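Local coordinates for protein probable zinc protease (Pseudomonas aeruginosa, PDB 4NNZ) that is probably a zinc-dependent peptidase subunit of the M16 family, working as one half of a heterodimeric metalloprotease, at residues 290-302 with 312-324. Numbering follows the deposited sequence.
Sequences GEELVAGASTYYD and VLSATPNVQKGKT
Strands 294-301 and 309-317 form an antiparallel beta hairpin at one edge of the five-stranded sheet, where V312 and Y300 bond reciprocally through their backbones: V312 N to Y300 O at 2.9 Å and Y300 N to V312 O at 3.1 Å. S314 N reaches S298 O at 2.8 Å, and T316 N donates to G296 O (N-H...O angle 159°). On the face with A297, T299, L313 and A315, the small methyls of A297 and A315 suit their close non-hydrogen-bonded pairing, CA to CA 3.9 Å: A297 CB lies 3.8 Å from A315 CB, and V294 CG1 also leans on A315 CB. Helices 325-341 and 282-288 pack against this face, through L313 and A315 and through A297 respectively. The other face is more polar, with S298, S314 and T316 partly exposed, Y300 exposed and V312 buried.

The chain turns a corner at A295, whose N still bonds T316 O, and N318 takes over the link beyond P317. Its backbone N donates to L293 O from above the carbonyl plane. With CG anti to the backbone N (chi1 171°), the amide swings across to E292, and N318 ND2 donates to E292 O at 3.0 Å, in the carbonyl plane and on a lone pair. N318 OD1 accepts K321 N at 3.2 Å in an Asx motif, from well above the amide plane; asparagine fits the place by having both an N-H donor and an oxygen acceptor. The aliphatic part of K323 crosses L293 at about a right angle, K323 CD to L293 CD1 at 4.0 Å. Past the last strand pair, the in-plane ND2 bond thus orients the amide and, with the Asx motif, ties the turn before helix 325-341 to the loop leading into the edge strand.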
loop_
_atom_site.group_PDB
_atom_site.type_symbol
_atom_site.label_atom_id
_atom_site.label_comp_id
_atom_site.label_asym_id
_atom_site.label_seq_id
_atom_site.Cartn_x
_atom_site.Cartn_y
_atom_site.Cartn_z
ATOM N N GLY A 290 11.345 -8.157 -38.902
ATOM C CA GLY A 290 12.728 -8.516 -38.699
ATOM C C GLY A 290 12.965 -9.668 -37.761
ATOM O O GLY A 290 14.069 -10.081 -37.562
ATOM N N GLU A 291 11.918 -10.164 -37.152
ATOM C CA GLU A 291 12.042 -11.281 -36.262
ATOM C C GLU A 291 10.688 -11.821 -35.990
ATOM O O GLU A 291 10.549 -12.953 -35.642
ATOM C CB GLU A 291 12.681 -10.869 -34.986
ATOM C CG GLU A 291 13.936 -11.614 -34.685
ATOM C CD GLU A 291 14.635 -11.030 -33.502
ATOM O OE1 GLU A 291 15.305 -9.993 -33.672
ATOM O OE2 GLU A 291 14.493 -11.594 -32.410
ATOM N N GLU A 292 9.696 -10.969 -36.110
ATOM C CA GLU A 292 8.318 -11.361 -35.991
ATOM C C GLU A 292 7.980 -11.861 -34.628
ATOM O O GLU A 292 7.050 -12.599 -34.464
ATOM C CB GLU A 292 7.995 -12.444 -36.991
ATOM C CG GLU A 292 8.835 -12.433 -38.247
ATOM C CD GLU A 292 8.841 -13.776 -38.934
ATOM O OE1 GLU A 292 8.440 -14.772 -38.304
ATOM O OE2 GLU A 292 9.245 -13.839 -40.105
ATOM N N LEU A 293 8.727 -11.443 -33.637
ATOM C CA LEU A 293 8.463 -11.843 -32.277
ATOM C C LEU A 293 7.141 -11.354 -31.685
ATOM O O LEU A 293 6.457 -12.075 -31.022
ATOM C CB LEU A 293 9.631 -11.402 -31.432
ATOM C CG LEU A 293 9.749 -11.983 -30.052
ATOM C CD1 LEU A 293 9.723 -13.478 -30.140
ATOM C CD2 LEU A 293 11.057 -11.523 -29.491
ATOM N N VAL A 294 6.802 -10.113 -31.926
ATOM C CA VAL A 294 5.654 -9.525 -31.318
ATOM C C VAL A 294 4.684 -9.087 -32.378
ATOM O O VAL A 294 5.073 -8.807 -33.466
ATOM C CB VAL A 294 6.068 -8.313 -30.499
ATOM C CG1 VAL A 294 7.129 -8.711 -29.520
ATOM C CG2 VAL A 294 6.635 -7.252 -31.392
ATOM N N ALA A 295 3.409 -9.126 -32.072
ATOM C CA ALA A 295 2.388 -8.449 -32.837
ATOM C C ALA A 295 2.437 -6.941 -32.745
ATOM O O ALA A 295 2.214 -6.245 -33.705
ATOM C CB ALA A 295 1.029 -8.940 -32.407
ATOM N N GLY A 296 2.639 -6.447 -31.536
ATOM C CA GLY A 296 2.804 -5.039 -31.278
ATOM C C GLY A 296 3.568 -4.871 -30.002
ATOM O O GLY A 296 3.632 -5.765 -29.233
ATOM N N ALA A 297 4.192 -3.735 -29.814
ATOM C CA ALA A 297 4.909 -3.460 -28.611
ATOM C C ALA A 297 4.944 -1.975 -28.352
ATOM O O ALA A 297 5.117 -1.205 -29.248
ATOM C CB ALA A 297 6.301 -4.029 -28.705
ATOM N N SER A 298 4.791 -1.580 -27.110
ATOM C CA SER A 298 4.799 -0.182 -26.756
ATOM C C SER A 298 5.565 0.124 -25.499
ATOM O O SER A 298 6.034 -0.755 -24.832
ATOM C CB SER A 298 3.406 0.341 -26.632
ATOM O OG SER A 298 2.686 -0.449 -25.750
ATOM N N THR A 299 5.716 1.402 -25.226
ATOM C CA THR A 299 6.330 1.874 -24.020
ATOM C C THR A 299 5.571 3.058 -23.490
ATOM O O THR A 299 4.988 3.809 -24.227
ATOM C CB THR A 299 7.794 2.288 -24.211
ATOM O OG1 THR A 299 7.849 3.537 -24.866
ATOM C CG2 THR A 299 8.512 1.337 -25.014
ATOM N N TYR A 300 5.544 3.186 -22.184
ATOM C CA TYR A 300 5.016 4.355 -21.573
ATOM C C TYR A 300 5.876 4.713 -20.387
ATOM O O TYR A 300 6.223 3.867 -19.640
ATOM C CB TYR A 300 3.572 4.090 -21.193
ATOM C CG TYR A 300 2.914 5.144 -20.349
ATOM C CD1 TYR A 300 2.525 6.349 -20.876
ATOM C CD2 TYR A 300 2.676 4.919 -19.016
ATOM C CE1 TYR A 300 1.924 7.306 -20.094
ATOM C CE2 TYR A 300 2.082 5.870 -18.228
ATOM C CZ TYR A 300 1.698 7.058 -18.767
ATOM O OH TYR A 300 1.088 7.978 -17.951
ATOM N N TYR A 301 6.291 5.955 -20.264
ATOM C CA TYR A 301 6.980 6.451 -19.082
ATOM C C TYR A 301 6.564 7.869 -18.769
ATOM O O TYR A 301 6.780 8.724 -19.577
ATOM C CB TYR A 301 8.476 6.425 -19.337
ATOM C CG TYR A 301 9.323 7.129 -18.319
ATOM C CD1 TYR A 301 9.205 6.844 -16.995
ATOM C CD2 TYR A 301 10.254 8.055 -18.694
ATOM C CE1 TYR A 301 9.967 7.467 -16.068
ATOM C CE2 TYR A 301 11.030 8.682 -17.768
ATOM C CZ TYR A 301 10.874 8.369 -16.453
ATOM O OH TYR A 301 11.622 8.959 -15.509
ATOM N N ASP A 302 5.990 8.132 -17.606
ATOM C CA ASP A 302 5.676 9.494 -17.226
ATOM C C ASP A 302 6.783 10.061 -16.390
ATOM O O ASP A 302 7.032 9.611 -15.320
ATOM C CB ASP A 302 4.380 9.572 -16.447
ATOM C CG ASP A 302 3.977 10.987 -16.138
ATOM O OD1 ASP A 302 4.787 11.883 -16.311
ATOM O OD2 ASP A 302 2.847 11.220 -15.713
ATOM N N VAL A 312 7.647 1.521 -18.674
ATOM C CA VAL A 312 6.805 0.413 -19.017
ATOM C C VAL A 312 6.904 -0.113 -20.425
ATOM O O VAL A 312 7.002 0.601 -21.354
ATOM C CB VAL A 312 5.349 0.709 -18.672
ATOM C CG1 VAL A 312 4.486 -0.480 -18.957
ATOM C CG2 VAL A 312 5.241 1.030 -17.218
ATOM N N LEU A 313 6.878 -1.414 -20.546
ATOM C CA LEU A 313 6.922 -2.064 -21.822
ATOM C C LEU A 313 5.708 -2.943 -22.015
ATOM O O LEU A 313 5.272 -3.607 -21.123
ATOM C CB LEU A 313 8.175 -2.892 -21.929
ATOM C CG LEU A 313 9.382 -2.113 -22.382
ATOM C CD1 LEU A 313 10.265 -1.763 -21.219
ATOM C CD2 LEU A 313 10.143 -2.888 -23.417
ATOM N N SER A 314 5.147 -2.899 -23.200
ATOM C CA SER A 314 4.025 -3.723 -23.537
ATOM C C SER A 314 4.198 -4.436 -24.866
ATOM O O SER A 314 4.458 -3.812 -25.853
ATOM C CB SER A 314 2.826 -2.839 -23.610
ATOM O OG SER A 314 1.787 -3.399 -22.914
ATOM N N ALA A 315 4.053 -5.735 -24.891
ATOM C CA ALA A 315 4.116 -6.430 -26.141
ATOM C C ALA A 315 3.126 -7.531 -26.154
ATOM O O ALA A 315 2.838 -8.085 -25.154
ATOM C CB ALA A 315 5.500 -6.977 -26.365
ATOM N N THR A 316 2.609 -7.845 -27.308
ATOM C CA THR A 316 1.786 -8.999 -27.444
ATOM C C THR A 316 2.494 -9.891 -28.431
ATOM O O THR A 316 3.169 -9.415 -29.305
ATOM C CB THR A 316 0.354 -8.645 -27.843
ATOM O OG1 THR A 316 0.326 -8.253 -29.197
ATOM C CG2 THR A 316 -0.131 -7.511 -27.040
ATOM N N PRO A 317 2.430 -11.186 -28.251
ATOM C CA PRO A 317 3.226 -12.106 -29.050
ATOM C C PRO A 317 2.700 -12.340 -30.441
ATOM O O PRO A 317 1.525 -12.188 -30.635
ATOM C CB PRO A 317 3.208 -13.376 -28.232
ATOM C CG PRO A 317 1.993 -13.299 -27.443
ATOM C CD PRO A 317 1.659 -11.874 -27.227
ATOM N N ASN A 318 3.547 -12.729 -31.374
ATOM C CA ASN A 318 3.067 -12.978 -32.699
ATOM C C ASN A 318 2.499 -14.343 -32.594
ATOM O O ASN A 318 3.183 -15.318 -32.632
ATOM C CB ASN A 318 4.202 -12.970 -33.708
ATOM C CG ASN A 318 3.772 -13.443 -35.080
ATOM O OD1 ASN A 318 2.699 -13.960 -35.257
ATOM N ND2 ASN A 318 4.614 -13.262 -36.047
ATOM N N VAL A 319 1.200 -14.382 -32.419
ATOM C CA VAL A 319 0.472 -15.606 -32.240
ATOM C C VAL A 319 0.474 -16.493 -33.457
ATOM O O VAL A 319 0.357 -17.690 -33.344
ATOM C CB VAL A 319 -0.935 -15.327 -31.764
ATOM C CG1 VAL A 319 -1.687 -16.614 -31.595
ATOM C CG2 VAL A 319 -0.873 -14.609 -30.445
ATOM N N GLN A 320 0.603 -15.889 -34.621
ATOM C CA GLN A 320 0.585 -16.621 -35.858
ATOM C C GLN A 320 1.744 -17.579 -35.921
ATOM O O GLN A 320 1.619 -18.676 -36.401
ATOM C CB GLN A 320 0.646 -15.669 -37.032
ATOM C CG GLN A 320 -0.432 -14.609 -37.041
ATOM C CD GLN A 320 -0.255 -13.644 -38.182
ATOM O OE1 GLN A 320 0.809 -13.582 -38.801
ATOM N NE2 GLN A 320 -1.295 -12.891 -38.478
ATOM N N LYS A 321 2.875 -17.167 -35.402
ATOM C CA LYS A 321 4.057 -17.991 -35.427
ATOM C C LYS A 321 4.151 -18.792 -34.157
ATOM O O LYS A 321 5.159 -19.392 -33.887
ATOM C CB LYS A 321 5.303 -17.134 -35.588
ATOM C CG LYS A 321 5.458 -16.500 -36.943
ATOM C CD LYS A 321 6.547 -17.180 -37.751
ATOM C CE LYS A 321 6.110 -18.547 -38.273
ATOM N NZ LYS A 321 6.939 -19.679 -37.764
ATOM N N GLY A 322 3.100 -18.789 -33.365
ATOM C CA GLY A 322 3.095 -19.500 -32.110
ATOM C C GLY A 322 4.163 -19.079 -31.132
ATOM O O GLY A 322 4.729 -19.898 -30.451
ATOM N N LYS A 323 4.438 -17.796 -31.068
ATOM C CA LYS A 323 5.454 -17.297 -30.186
ATOM C C LYS A 323 4.966 -17.184 -28.767
ATOM O O LYS A 323 3.893 -16.703 -28.535
ATOM C CB LYS A 323 5.940 -15.961 -30.686
ATOM C CG LYS A 323 6.746 -16.057 -31.960
ATOM C CD LYS A 323 8.061 -16.771 -31.730
ATOM C CE LYS A 323 8.861 -16.913 -33.006
ATOM N NZ LYS A 323 9.472 -18.265 -33.130
ATOM N N THR A 324 5.752 -17.669 -27.819
ATOM C CA THR A 324 5.401 -17.609 -26.404
ATOM C C THR A 324 5.740 -16.294 -25.720
ATOM O O THR A 324 6.537 -15.544 -26.208
ATOM C CB THR A 324 5.986 -18.791 -25.621
ATOM O OG1 THR A 324 7.345 -18.540 -25.308
ATOM C CG2 THR A 324 5.937 -20.012 -26.431
#